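Local coordinates for protein putative nucleoside-diphosphate-sugar epimerase (Staphylococcus aureus subsp. aureus, PDB 3E48) that is of unknown function but, as a putative nucleoside-diphosphate-sugar epimerase with an NAD(P)H-binding Rossmann-type domain, probably binds a dinucleotide cofactor, at residues N2-G7 with D67-I72; A99-I104 with S131-T136. One frame throughout, in Å; residues are numbered along the deposited sequence.

Contact 1. Residues N2-G7 with D67-I72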
loop_
_atom_site.group_PDB
_atom_site.type_symbol
_atom_site.label_atom_id
_atom_site.label_comp_id
_atom_site.label_asym_id
_atom_site.label_seq_id
_atom_site.Cartn_x
_atom_site.Cartn_y
_atom_site.Cartn_z
ATOM N N ASN B 2 9.951 -28.337 -1.366
ATOM C CA ASN B 2 8.515 -28.444 -1.184
ATOM C C ASN B 2 7.790 -27.145 -1.474
ATOM O O ASN B 2 8.054 -26.114 -0.851
ATOM C CB ASN B 2 8.217 -28.926 0.232
ATOM C CG ASN B 2 8.830 -30.285 0.505
ATOM O OD1 ASN B 2 8.547 -31.255 -0.203
ATOM N ND2 ASN B 2 9.682 -30.361 1.517
ATOM N N ILE B 3 6.867 -27.221 -2.428
ATOM C CA ILE B 3 6.077 -26.079 -2.866
ATOM C C ILE B 3 4.648 -26.199 -2.363
ATOM O O ILE B 3 4.047 -27.271 -2.413
ATOM C CB ILE B 3 6.021 -26.003 -4.403
ATOM C CG1 ILE B 3 7.431 -26.041 -4.987
ATOM C CG2 ILE B 3 5.306 -24.731 -4.831
ATOM C CD1 ILE B 3 7.452 -26.205 -6.492
HETATM N N MSE B 4 4.109 -25.083 -1.890
HETATM C CA MSE B 4 2.748 -25.038 -1.377
HETATM C C MSE B 4 1.963 -23.924 -2.067
HETATM O O MSE B 4 2.384 -22.771 -2.059
HETATM C CB MSE B 4 2.777 -24.788 0.132
HETATM C CG MSE B 4 1.551 -24.093 0.680
HETATM SE SE MSE B 4 0.000 -25.236 0.740
HETATM C CE MSE B 4 0.686 -26.525 1.989
ATOM N N LEU B 5 0.835 -24.278 -2.674
ATOM C CA LEU B 5 -0.027 -23.303 -3.336
ATOM C C LEU B 5 -1.278 -23.130 -2.478
ATOM O O LEU B 5 -2.021 -24.093 -2.272
ATOM C CB LEU B 5 -0.443 -23.802 -4.724
ATOM C CG LEU B 5 -1.485 -22.920 -5.445
ATOM C CD1 LEU B 5 -0.870 -21.560 -5.760
ATOM C CD2 LEU B 5 -1.950 -23.599 -6.734
ATOM N N THR B 6 -1.515 -21.927 -1.961
ATOM C CA THR B 6 -2.712 -21.711 -1.147
ATOM C C THR B 6 -3.871 -21.267 -2.035
ATOM O O THR B 6 -3.654 -20.675 -3.092
ATOM C CB THR B 6 -2.487 -20.640 -0.035
ATOM O OG1 THR B 6 -2.299 -19.353 -0.635
ATOM C CG2 THR B 6 -1.265 -20.991 0.811
ATOM N N GLY B 7 -5.097 -21.560 -1.604
ATOM C CA GLY B 7 -6.275 -21.189 -2.374
ATOM C C GLY B 7 -6.331 -21.902 -3.713
ATOM O O GLY B 7 -6.879 -21.387 -4.686
ATOM N N ASP B 67 8.956 -25.091 1.596
ATOM C CA ASP B 67 10.091 -24.255 1.232
ATOM C C ASP B 67 9.679 -23.020 0.454
ATOM O O ASP B 67 10.264 -21.946 0.609
ATOM C CB ASP B 67 11.080 -25.085 0.421
ATOM C CG ASP B 67 11.685 -26.205 1.236
ATOM O OD1 ASP B 67 11.553 -27.387 0.845
ATOM O OD2 ASP B 67 12.291 -25.889 2.282
ATOM N N THR B 68 8.670 -23.186 -0.389
ATOM C CA THR B 68 8.168 -22.099 -1.205
ATOM C C THR B 68 6.654 -22.092 -1.132
ATOM O O THR B 68 6.007 -23.116 -1.367
ATOM C CB THR B 68 8.604 -22.273 -2.670
ATOM O OG1 THR B 68 10.035 -22.283 -2.734
ATOM C CG2 THR B 68 8.076 -21.138 -3.530
ATOM N N VAL B 69 6.104 -20.936 -0.781
ATOM C CA VAL B 69 4.666 -20.757 -0.689
ATOM C C VAL B 69 4.222 -19.798 -1.786
ATOM O O VAL B 69 4.775 -18.705 -1.935
ATOM C CB VAL B 69 4.255 -20.166 0.686
ATOM C CG1 VAL B 69 2.779 -19.773 0.676
ATOM C CG2 VAL B 69 4.515 -21.190 1.787
ATOM N N VAL B 70 3.245 -20.240 -2.571
ATOM C CA VAL B 70 2.669 -19.433 -3.643
ATOM C C VAL B 70 1.323 -19.057 -3.038
ATOM O O VAL B 70 0.457 -19.911 -2.850
ATOM C CB VAL B 70 2.479 -20.259 -4.929
ATOM C CG1 VAL B 70 1.958 -19.367 -6.048
ATOM C CG2 VAL B 70 3.804 -20.897 -5.332
ATOM N N PHE B 71 1.179 -17.775 -2.710
ATOM C CA PHE B 71 -0.012 -17.249 -2.049
ATOM C C PHE B 71 -0.988 -16.529 -2.961
ATOM O O PHE B 71 -0.620 -15.578 -3.647
ATOM C CB PHE B 71 0.418 -16.283 -0.942
ATOM C CG PHE B 71 -0.698 -15.838 -0.045
ATOM C CD1 PHE B 71 -1.137 -16.660 0.987
ATOM C CD2 PHE B 71 -1.316 -14.602 -0.230
ATOM C CE1 PHE B 71 -2.177 -16.265 1.826
ATOM C CE2 PHE B 71 -2.362 -14.192 0.606
ATOM C CZ PHE B 71 -2.792 -15.030 1.638
ATOM N N ILE B 72 -2.234 -16.991 -2.957
ATOM C CA ILE B 72 -3.293 -16.370 -3.741
ATOM C C ILE B 72 -4.222 -15.689 -2.742
ATOM O O ILE B 72 -4.867 -16.354 -1.932
ATOM C CB ILE B 72 -4.093 -17.419 -4.538
ATOM C CG1 ILE B 72 -3.159 -18.123 -5.524
ATOM C CG2 ILE B 72 -5.258 -16.751 -5.270
ATOM C CD1 ILE B 72 -3.823 -19.224 -6.319
#
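The straightest bond between two parallel strands, 3-6 and 68-71, of the Rossmann-type sheet runs from Val-70 N to Met-4 O, at 2.7 Å with an N-H...O angle of 175°. Met-4 N in turn donates to Thr-68 O, and Thr-6 N to Val-70 O, so the hydrogen bonds pass from strand to strand in the staggered manner of a parallel pair, with CA-H...O contacts such as Ile-3 CA to Thr-68 O between them. At the starting end Asn-2 O is gripped twice, by Asp-67 N at 2.8 Å and by Thr-68 N at 3.0 Å. The carboxylate of Asp-67 closes this end, receiving Asn-2 N on the anti lone pair of OD1 at 2.9 Å.

The closer apolar contacts lie on the face of Ile-3, Leu-5 and Val-70; on the other, Met-4 and Val-69 touch loosely. With CG anti to its nitrogen (chi1 173°) and a bent chi2 (66°), Leu-5 lays CD1 across Val-70 CG1 at 3.6 Å and up to the CD1 methyl of Ile-72 at 3.8 Å; Ile-16 of helix 11-22 packs against both Leu-5 and Ile-72. Ile-3 and Val-70 lie side by side through their CG2 methyls.

At the far end the polar contact is weaker. Ile-72 N reaches Thr-6 OG1 over a long 3.3 Å, and this hydroxyl has its stronger partner in Tyr-53, whose ring also stacks on Phe-71. The chemistry thus implies a buried strand pair in which the Asp-67 carboxylate accepts Asn-2 N at one end and Thr-6 OG1 accepts Ile-72 N weakly at the other.

Contact 2. Residues A99-I104 with S131-T136; sequences AHIIFI and SGIDYT
Strands 100-104 and 134-136 run parallel at 24° to each other, their axes 4.6 Å apart at closest approach, joined by the hydrogen bonds Ile-101 N to Asp-134 O at 3.1 Å, the most bent with an N-H...O angle of 152°, Thr-136 N to Ile-101 O at 2.9 Å and Phe-103 N to Thr-136 O.

Among the side chains, the His-100 imidazole lies along the neighbouring backbone. With CG anti to the main-chain nitrogen (chi1 -161°), one ring face receives Tyr-135 CA, which makes a CH-pi contact 3.9 Å from the ring centroid; Asp-134 O sits over the same face, both offset from the centre. Thr-136 CB approaches the ring edge in its plane, while the Thr-136 hydroxyl is bonded to Gly-192 N. Trp-191, just before that glycine, also meets the imidazole.

On the opposite face, that of Ile-101 and Tyr-135, Ile-101 CD1 touches Ile-133 CG2 loosely at 4.3 Å, and Ala-93 of helix 84-96 packs on both isoleucines. Near the start of the contact, a water bridges Ala-99 O, to which it donates, and Asp-134 N, from which it accepts. Just upstream, Ser-131 OG accepts from Ile-133 N in an ST turn as the chain leaves helix 118-131. The main-chain bonds join the two strands of the beta-alpha-beta unit 100-106, 118-131, 134-143, and at the exposed end a water takes the place of a direct bond between Ala-99 O and Asp-134 N.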
loop_
_atom_site.group_PDB
_atom_site.type_symbol
_atom_site.label_atom_id
_atom_site.label_comp_id
_atom_site.label_asym_id
_atom_site.label_seq_id
_atom_site.Cartn_x
_atom_site.Cartn_y
_atom_site.Cartn_z
ATOM N N ALA B 99 11.266 -20.522 3.120
ATOM C CA ALA B 99 12.351 -19.719 2.569
ATOM C C ALA B 99 11.982 -18.730 1.478
ATOM O O ALA B 99 12.715 -17.771 1.240
ATOM C CB ALA B 99 13.454 -20.638 2.057
ATOM N N HIS B 100 10.862 -18.954 0.806
ATOM C CA HIS B 100 10.482 -18.050 -0.265
ATOM C C HIS B 100 8.979 -17.967 -0.434
ATOM O O HIS B 100 8.270 -18.963 -0.289
ATOM C CB HIS B 100 11.137 -18.505 -1.573
ATOM C CG HIS B 100 11.193 -17.437 -2.617
ATOM N ND1 HIS B 100 10.127 -17.142 -3.437
ATOM C CD2 HIS B 100 12.170 -16.553 -2.936
ATOM C CE1 HIS B 100 10.442 -16.123 -4.216
ATOM N NE2 HIS B 100 11.676 -15.746 -3.932
ATOM N N ILE B 101 8.496 -16.768 -0.743
ATOM C CA ILE B 101 7.073 -16.549 -0.943
ATOM C C ILE B 101 6.835 -15.923 -2.313
ATOM O O ILE B 101 7.471 -14.934 -2.665
ATOM C CB ILE B 101 6.479 -15.584 0.119
ATOM C CG1 ILE B 101 6.489 -16.246 1.502
ATOM C CG2 ILE B 101 5.056 -15.188 -0.280
ATOM C CD1 ILE B 101 6.147 -15.292 2.645
ATOM N N ILE B 102 5.945 -16.526 -3.093
ATOM C CA ILE B 102 5.584 -15.978 -4.391
ATOM C C ILE B 102 4.182 -15.439 -4.130
ATOM O O ILE B 102 3.256 -16.207 -3.872
ATOM C CB ILE B 102 5.553 -17.066 -5.489
ATOM C CG1 ILE B 102 6.956 -17.662 -5.658
ATOM C CG2 ILE B 102 5.061 -16.462 -6.809
ATOM C CD1 ILE B 102 7.048 -18.819 -6.654
ATOM N N PHE B 103 4.036 -14.117 -4.163
ATOM C CA PHE B 103 2.752 -13.479 -3.878
ATOM C C PHE B 103 2.055 -13.025 -5.152
ATOM O O PHE B 103 2.633 -12.298 -5.952
ATOM C CB PHE B 103 2.970 -12.277 -2.952
ATOM C CG PHE B 103 1.701 -11.683 -2.408
ATOM C CD1 PHE B 103 1.249 -12.019 -1.138
ATOM C CD2 PHE B 103 0.959 -10.786 -3.165
ATOM C CE1 PHE B 103 0.070 -11.466 -0.621
ATOM C CE2 PHE B 103 -0.226 -10.225 -2.659
ATOM C CZ PHE B 103 -0.666 -10.569 -1.386
ATOM N N ILE B 104 0.814 -13.465 -5.337
ATOM C CA ILE B 104 0.041 -13.101 -6.524
ATOM C C ILE B 104 -0.850 -11.892 -6.232
ATOM O O ILE B 104 -1.944 -12.042 -5.691
ATOM C CB ILE B 104 -0.857 -14.265 -6.981
ATOM C CG1 ILE B 104 -0.017 -15.536 -7.166
ATOM C CG2 ILE B 104 -1.572 -13.884 -8.277
ATOM C CD1 ILE B 104 1.088 -15.413 -8.186
ATOM N N SER B 131 9.495 -7.975 6.041
ATOM C CA SER B 131 9.656 -9.303 6.646
ATOM C C SER B 131 11.055 -9.905 6.621
ATOM O O SER B 131 11.410 -10.687 7.505
ATOM C CB SER B 131 8.704 -10.296 5.982
ATOM O OG SER B 131 9.159 -10.610 4.684
ATOM N N GLY B 132 11.839 -9.571 5.602
ATOM C CA GLY B 132 13.175 -10.129 5.506
ATOM C C GLY B 132 13.176 -11.492 4.836
ATOM O O GLY B 132 14.224 -12.118 4.675
ATOM N N ILE B 133 11.995 -11.954 4.444
ATOM C CA ILE B 133 11.852 -13.240 3.774
ATOM C C ILE B 133 12.002 -13.006 2.273
ATOM O O ILE B 133 11.499 -12.013 1.749
ATOM C CB ILE B 133 10.461 -13.839 4.057
ATOM C CG1 ILE B 133 10.240 -13.909 5.569
ATOM C CG2 ILE B 133 10.335 -15.215 3.415
ATOM C CD1 ILE B 133 8.847 -14.338 5.970
ATOM N N ASP B 134 12.709 -13.902 1.587
ATOM C CA ASP B 134 12.885 -13.763 0.146
ATOM C C ASP B 134 11.503 -13.885 -0.492
ATOM O O ASP B 134 10.704 -14.729 -0.090
ATOM C CB ASP B 134 13.790 -14.870 -0.415
ATOM C CG ASP B 134 15.237 -14.739 0.031
ATOM O OD1 ASP B 134 15.668 -13.619 0.384
ATOM O OD2 ASP B 134 15.955 -15.765 0.006
ATOM N N TYR B 135 11.210 -13.046 -1.479
ATOM C CA TYR B 135 9.910 -13.126 -2.124
ATOM C C TYR B 135 9.920 -12.635 -3.566
ATOM O O TYR B 135 10.824 -11.914 -3.994
ATOM C CB TYR B 135 8.846 -12.351 -1.320
ATOM C CG TYR B 135 9.009 -10.846 -1.345
ATOM C CD1 TYR B 135 9.994 -10.216 -0.583
ATOM C CD2 TYR B 135 8.190 -10.054 -2.152
ATOM C CE1 TYR B 135 10.160 -8.829 -0.630
ATOM C CE2 TYR B 135 8.348 -8.674 -2.204
ATOM C CZ TYR B 135 9.333 -8.069 -1.446
ATOM O OH TYR B 135 9.499 -6.704 -1.523
ATOM N N THR B 136 8.896 -13.050 -4.300
ATOM C CA THR B 136 8.710 -12.688 -5.700
ATOM C C THR B 136 7.300 -12.133 -5.748
ATOM O O THR B 136 6.346 -12.830 -5.406
ATOM C CB THR B 136 8.818 -13.936 -6.606
ATOM O OG1 THR B 136 10.102 -14.547 -6.415
ATOM C CG2 THR B 136 8.665 -13.559 -8.073
HETATM O O HOH W 1 14.061 -16.098 3.059
#

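How the contacts relate
Both contacts belong to one sheet, and strands 68-71 and 100-106 are neighbours in it, so contact 2 continues what contact 1 begins: Val-69 O lies 2.7 Å from Ile-102 N, a probable hydrogen bond, and Phe-71 packs on Phe-103. Four parallel strands thus stand in succession. Contact 1 is the more deeply buried and knits together strands 60 residues apart in sequence; contact 2 is partly exposed at the start of its strands and closes a single beta-alpha-beta unit. Their chemistry follows their place. Main-chain bonds hold both; contact 1 adds aliphatic packing and a carboxylate accepting a backbone N-H, contact 2 an imidazole against the backbone and a bridging water.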